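Local atomic coordinates of LP15968p (Drosophila melanogaster, PDB entry 3MN8), a protein that removes arginine or lysine from the C-terminal end of peptides and proteins, using a zinc ion, to process hormones, neuropeptides and growth factors. Residues Leu49-Gln60 / Ala115-Glu123. Sequence-based numbering, arbitrary orientation.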
ATOM      1  N   LEU A  49      -1.409  14.052  17.017  1.00 38.39           N
ATOM      2  CA  LEU A  49      -2.038  12.767  17.306  1.00 44.54           C
ATOM      3  C   LEU A  49      -1.059  11.596  17.215  1.00 43.92           C
ATOM      4  O   LEU A  49      -1.158  10.624  17.988  1.00 46.14           O
ATOM      5  CB  LEU A  49      -3.246  12.521  16.407  1.00 49.59           C
ATOM      6  CG  LEU A  49      -4.069  11.309  16.853  1.00 47.73           C
ATOM      7  CD1 LEU A  49      -5.557  11.567  16.650  1.00 68.14           C
ATOM      8  CD2 LEU A  49      -3.624  10.051  16.135  1.00 35.79           C
ATOM      9  N   PHE A  50      -0.122  11.698  16.273  1.00 29.56           N
ATOM     10  CA  PHE A  50       0.900  10.680  16.074  1.00 30.38           C
ATOM     11  C   PHE A  50       1.900  10.623  17.215  1.00 41.90           C
ATOM     12  O   PHE A  50       2.403   9.555  17.541  1.00 62.63           O
ATOM     13  CB  PHE A  50       1.641  10.911  14.765  1.00 41.37           C
ATOM     14  CG  PHE A  50       1.000  10.246  13.588  1.00 36.27           C
ATOM     15  CD1 PHE A  50      -0.272   9.703  13.696  1.00 34.37           C
ATOM     16  CD2 PHE A  50       1.665  10.162  12.377  1.00 22.02           C
ATOM     17  CE1 PHE A  50      -0.862   9.084  12.612  1.00 33.68           C
ATOM     18  CE2 PHE A  50       1.082   9.547  11.288  1.00 24.53           C
ATOM     19  CZ  PHE A  50      -0.179   9.009  11.403  1.00 34.13           C
ATOM     20  N   ALA A  51       2.201  11.768  17.813  1.00 39.65           N
ATOM     21  CA  ALA A  51       3.064  11.788  18.990  1.00 45.38           C
ATOM     22  C   ALA A  51       2.347  11.171  20.192  1.00 53.26           C
ATOM     23  O   ALA A  51       2.956  10.461  20.995  1.00 58.52           O
ATOM     24  CB  ALA A  51       3.521  13.218  19.301  1.00 31.10           C
ATOM     25  N   GLY A  52       1.048  11.442  20.301  1.00 54.10           N
ATOM     26  CA  GLY A  52       0.267  10.963  21.430  1.00 53.75           C
ATOM     27  C   GLY A  52       0.203   9.451  21.444  1.00 49.95           C
ATOM     28  O   GLY A  52       0.348   8.801  22.485  1.00 34.84           O
ATOM     29  N   LEU A  53      -0.022   8.896  20.262  1.00 48.07           N
ATOM     30  CA  LEU A  53      -0.088   7.456  20.101  1.00 53.08           C
ATOM     31  C   LEU A  53       1.229   6.811  20.506  1.00 48.80           C
ATOM     32  O   LEU A  53       1.249   5.731  21.095  1.00 53.94           O
ATOM     33  CB  LEU A  53      -0.409   7.133  18.645  1.00 44.26           C
ATOM     34  CG  LEU A  53      -1.890   6.904  18.321  1.00 54.91           C
ATOM     35  CD1 LEU A  53      -2.860   7.611  19.260  1.00 48.93           C
ATOM     36  CD2 LEU A  53      -2.218   7.206  16.875  1.00 65.11           C
ATOM     37  N   GLU A  54       2.325   7.495  20.198  1.00 45.28           N
ATOM     38  CA  GLU A  54       3.658   6.959  20.439  1.00 58.99           C
ATOM     39  C   GLU A  54       3.919   6.824  21.935  1.00 64.82           C
ATOM     40  O   GLU A  54       4.516   5.841  22.399  1.00 57.51           O
ATOM     41  CB  GLU A  54       4.713   7.851  19.784  1.00 67.61           C
ATOM     42  CG  GLU A  54       6.041   7.161  19.543  1.00 76.40           C
ATOM     43  CD  GLU A  54       6.951   7.958  18.629  1.00 76.35           C
ATOM     44  OE1 GLU A  54       8.038   7.437  18.299  1.00 81.55           O
ATOM     45  OE2 GLU A  54       6.580   9.096  18.243  1.00 65.15           O
ATOM     46  N   LYS A  55       3.452   7.813  22.690  1.00 65.49           N
ATOM     47  CA  LYS A  55       3.586   7.775  24.139  1.00 61.80           C
ATOM     48  C   LYS A  55       2.447   6.981  24.783  1.00 50.31           C
ATOM     49  O   LYS A  55       2.654   6.230  25.738  1.00 43.85           O
ATOM     50  CB  LYS A  55       3.686   9.188  24.724  1.00 55.43           C
ATOM     51  CG  LYS A  55       2.632  10.163  24.256  1.00 53.85           C
ATOM     52  CD  LYS A  55       2.800  11.503  24.982  1.00 63.63           C
ATOM     53  CE  LYS A  55       2.597  11.356  26.497  1.00 67.99           C
ATOM     54  NZ  LYS A  55       2.652  12.655  27.250  1.00 64.31           N
ATOM     55  N   ALA A  56       1.246   7.143  24.250  1.00 36.69           N
ATOM     56  CA  ALA A  56       0.139   6.302  24.663  1.00 44.89           C
ATOM     57  C   ALA A  56       0.490   4.812  24.495  1.00 45.94           C
ATOM     58  O   ALA A  56       0.135   3.984  25.340  1.00 45.12           O
ATOM     59  CB  ALA A  56      -1.128   6.660  23.876  1.00 30.44           C
ATOM     60  N   TYR A  57       1.185   4.477  23.409  1.00 38.55           N
ATOM     61  CA  TYR A  57       1.487   3.084  23.095  1.00 42.41           C
ATOM     62  C   TYR A  57       2.964   2.883  22.808  1.00 39.84           C
ATOM     63  O   TYR A  57       3.336   2.645  21.674  1.00 51.99           O
ATOM     64  CB  TYR A  57       0.672   2.628  21.892  1.00 31.19           C
ATOM     65  CG  TYR A  57      -0.820   2.763  22.069  1.00 49.02           C
ATOM     66  CD1 TYR A  57      -1.477   3.947  21.724  1.00 61.24           C
ATOM     67  CD2 TYR A  57      -1.583   1.709  22.568  1.00 38.41           C
ATOM     68  CE1 TYR A  57      -2.861   4.083  21.879  1.00 58.21           C
ATOM     69  CE2 TYR A  57      -2.965   1.827  22.726  1.00 40.83           C
ATOM     70  CZ  TYR A  57      -3.602   3.016  22.379  1.00 54.94           C
ATOM     71  OH  TYR A  57      -4.973   3.132  22.537  1.00 46.73           O
ATOM     72  N   PRO A  58       3.805   2.967  23.846  1.00 41.27           N
ATOM     73  CA  PRO A  58       5.269   3.009  23.744  1.00 40.97           C
ATOM     74  C   PRO A  58       5.873   1.921  22.864  1.00 50.95           C
ATOM     75  O   PRO A  58       6.803   2.219  22.116  1.00 63.33           O
ATOM     76  CB  PRO A  58       5.723   2.807  25.193  1.00 39.06           C
ATOM     77  CG  PRO A  58       4.614   3.356  26.002  1.00 34.36           C
ATOM     78  CD  PRO A  58       3.349   3.059  25.244  1.00 33.14           C
ATOM     79  N   ASN A  59       5.362   0.696  22.943  1.00 53.40           N
ATOM     80  CA  ASN A  59       6.028  -0.429  22.275  1.00 66.38           C
ATOM     81  C   ASN A  59       5.484  -0.800  20.887  1.00 52.93           C
ATOM     82  O   ASN A  59       6.070  -1.626  20.180  1.00 31.60           O
ATOM     83  CB  ASN A  59       6.028  -1.665  23.180  1.00 71.84           C
ATOM     84  CG  ASN A  59       6.567  -1.375  24.573  1.00 77.51           C
ATOM     85  OD1 ASN A  59       6.535  -0.238  25.041  1.00 75.41           O
ATOM     86  ND2 ASN A  59       7.052  -2.411  25.247  1.00 79.37           N
ATOM     87  N   GLN A  60       4.380  -0.176  20.493  1.00 38.69           N
ATOM     88  CA  GLN A  60       3.675  -0.606  19.297  1.00 39.63           C
ATOM     89  C   GLN A  60       3.432   0.520  18.297  1.00 40.11           C
ATOM     90  O   GLN A  60       3.188   0.278  17.116  1.00 46.83           O
ATOM     91  CB  GLN A  60       2.365  -1.272  19.699  1.00 42.45           C
ATOM     92  CG  GLN A  60       2.201  -1.353  21.209  1.00 62.29           C
ATOM     93  CD  GLN A  60       1.548  -2.640  21.639  1.00 68.66           C
ATOM     94  OE1 GLN A  60       0.926  -2.720  22.709  1.00 61.85           O
ATOM     95  NE2 GLN A  60       1.679  -3.666  20.799  1.00 60.39           N
ATOM     96  N   ALA A 115      -5.321   4.151  12.397  1.00 28.33           N
ATOM     97  CA  ALA A 115      -4.275   4.239  13.410  1.00 31.88           C
ATOM     98  C   ALA A 115      -4.855   4.085  14.807  1.00 41.12           C
ATOM     99  O   ALA A 115      -4.499   3.169  15.550  1.00 47.79           O
ATOM    100  CB  ALA A 115      -3.544   5.582  13.294  1.00 34.79           C
ATOM    101  N   GLN A 116      -5.748   5.000  15.164  1.00 38.48           N
ATOM    102  CA  GLN A 116      -6.417   4.948  16.448  1.00 31.76           C
ATOM    103  C   GLN A 116      -7.132   3.613  16.646  1.00 36.26           C
ATOM    104  O   GLN A 116      -6.964   2.961  17.678  1.00 42.64           O
ATOM    105  CB  GLN A 116      -7.414   6.089  16.541  1.00 23.24           C
ATOM    106  CG  GLN A 116      -6.784   7.480  16.491  1.00 28.06           C
ATOM    107  CD  GLN A 116      -7.836   8.584  16.329  1.00 37.80           C
ATOM    108  OE1 GLN A 116      -8.432   9.056  17.307  1.00 34.32           O
ATOM    109  NE2 GLN A 116      -8.083   8.979  15.086  1.00 34.91           N
ATOM    110  N   TYR A 117      -7.915   3.213  15.644  1.00 27.35           N
ATOM    111  CA  TYR A 117      -8.691   1.976  15.691  1.00 25.52           C
ATOM    112  C   TYR A 117      -7.840   0.756  16.040  1.00 33.88           C
ATOM    113  O   TYR A 117      -8.111   0.032  16.998  1.00 41.79           O
ATOM    114  CB  TYR A 117      -9.395   1.743  14.357  1.00 28.68           C
ATOM    115  CG  TYR A 117     -10.276   0.518  14.351  1.00 25.31           C
ATOM    116  CD1 TYR A 117     -11.566   0.568  14.856  1.00 33.72           C
ATOM    117  CD2 TYR A 117      -9.816  -0.691  13.849  1.00 32.09           C
ATOM    118  CE1 TYR A 117     -12.380  -0.549  14.866  1.00 39.02           C
ATOM    119  CE2 TYR A 117     -10.621  -1.825  13.848  1.00 37.83           C
ATOM    120  CZ  TYR A 117     -11.904  -1.745  14.359  1.00 41.57           C
ATOM    121  OH  TYR A 117     -12.710  -2.856  14.371  1.00 35.04           O
ATOM    122  N   LEU A 118      -6.804   0.525  15.255  1.00 29.39           N
ATOM    123  CA  LEU A 118      -5.907  -0.587  15.501  1.00 35.02           C
ATOM    124  C   LEU A 118      -5.322  -0.542  16.898  1.00 43.59           C
ATOM    125  O   LEU A 118      -5.419  -1.505  17.650  1.00 53.64           O
ATOM    126  CB  LEU A 118      -4.779  -0.604  14.469  1.00 37.45           C
ATOM    127  CG  LEU A 118      -5.228  -1.127  13.111  1.00 41.95           C
ATOM    128  CD1 LEU A 118      -4.099  -1.056  12.096  1.00 48.32           C
ATOM    129  CD2 LEU A 118      -5.762  -2.551  13.259  1.00 44.67           C
ATOM    130  N   LEU A 119      -4.700   0.573  17.245  1.00 42.26           N
ATOM    131  CA  LEU A 119      -4.041   0.665  18.536  1.00 47.95           C
ATOM    132  C   LEU A 119      -4.999   0.459  19.691  1.00 47.04           C
ATOM    133  O   LEU A 119      -4.771  -0.406  20.534  1.00 49.75           O
ATOM    134  CB  LEU A 119      -3.310   1.995  18.678  1.00 49.30           C
ATOM    135  CG  LEU A 119      -1.962   1.998  17.965  1.00 43.62           C
ATOM    136  CD1 LEU A 119      -1.335   3.395  17.999  1.00 44.84           C
ATOM    137  CD2 LEU A 119      -1.048   0.940  18.590  1.00 29.91           C
ATOM    138  N   GLY A 120      -6.073   1.242  19.717  1.00 43.80           N
ATOM    139  CA  GLY A 120      -7.010   1.222  20.831  1.00 39.95           C
ATOM    140  C   GLY A 120      -7.871  -0.031  20.919  1.00 42.96           C
ATOM    141  O   GLY A 120      -8.601  -0.220  21.896  1.00 43.59           O
ATOM    142  N   ASN A 121      -7.785  -0.895  19.911  1.00 41.16           N
ATOM    143  CA  ASN A 121      -8.575  -2.114  19.913  1.00 44.33           C
ATOM    144  C   ASN A 121      -7.794  -3.423  19.851  1.00 44.65           C
ATOM    145  O   ASN A 121      -8.325  -4.472  20.218  1.00 45.90           O
ATOM    146  CB  ASN A 121      -9.605  -2.067  18.797  1.00 47.21           C
ATOM    147  CG  ASN A 121     -10.744  -1.136  19.117  1.00 52.22           C
ATOM    148  OD1 ASN A 121     -11.710  -1.520  19.782  1.00 50.98           O
ATOM    149  ND2 ASN A 121     -10.639   0.103  18.653  1.00 57.38           N
ATOM    150  N   HIS A 122      -6.542  -3.352  19.406  1.00 28.20           N
ATOM    151  CA  HIS A 122      -5.720  -4.546  19.172  1.00 42.88           C
ATOM    152  C   HIS A 122      -5.588  -5.502  20.374  1.00 50.21           C
ATOM    153  O   HIS A 122      -5.434  -6.713  20.195  1.00 51.27           O
ATOM    154  CB  HIS A 122      -4.321  -4.166  18.649  1.00 57.15           C
ATOM    155  CG  HIS A 122      -3.314  -3.919  19.732  1.00 63.93           C
ATOM    156  ND1 HIS A 122      -3.100  -2.672  20.277  1.00 68.75           N
ATOM    157  CD2 HIS A 122      -2.466  -4.762  20.371  1.00 55.31           C
ATOM    158  CE1 HIS A 122      -2.162  -2.756  21.207  1.00 68.79           C
ATOM    159  NE2 HIS A 122      -1.762  -4.012  21.284  1.00 58.48           N
ATOM    160  N   GLU A 123      -5.634  -4.977  21.591  1.00 49.11           N
ATOM    161  CA  GLU A 123      -5.596  -5.862  22.753  1.00 57.40           C
ATOM    162  C   GLU A 123      -6.981  -6.398  23.135  1.00 54.13           C
ATOM    163  O   GLU A 123      -7.084  -7.420  23.810  1.00 46.41           O
ATOM    164  CB  GLU A 123      -4.930  -5.183  23.954  1.00 71.57           C
ATOM    165  CG  GLU A 123      -3.434  -4.954  23.782  1.00 91.32           C
ATOM    166  CD  GLU A 123      -2.715  -4.711  25.102  1.00107.68           C
ATOM    167  OE1 GLU A 123      -3.372  -4.298  26.083  1.00113.09           O
ATOM    168  OE2 GLU A 123      -1.485  -4.936  25.159  1.00114.25           O
TER
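Tyr57 lays one ring face on Leu119: CB of Leu119 stands 3.8 Å from the ring centroid of Tyr57 and 11° off the ring normal, a CH-pi contact centred over the ring. With CG of Tyr57 anti to its carbonyl carbon (chi1 -58°), the ring reaches across to segment 115-123, and its OH comes 3.3 Å from CA of Gly120. The two methyls of Leu119 spread over different neighbours. CD1 meets Leu53 CG at 3.6 Å and also Tyr57 CD1, whereas CD2 faces CG of Tyr57 and, at 4.2 Å, CB of Gln60. Replacing Tyr57 with an alanine would probably leave Leu119 CB without its aromatic cover and a gap beside Gly120 CA. Farther back, the side chains of Leu49 and Gln116 cross, with Leu49 CD1 3.8 Å from Gln116 CD; Gln116 NE2 itself bonds to Val112 O. Beyond Leu119, His122 ND1 donates to Leu119 O (2.8 Å), while Gln60 OE1 lies at the His122 ring edge, 3.3 Å from NE2. The axes of 49-56 and 115-121 run 12° from parallel and come within 11.4 Å; Leu78 of strand 74-80 touches Leu53 and Ala115, consistent with neighbouring helices packed on one face of the mixed sheet of the alpha/beta M14 catalytic domain.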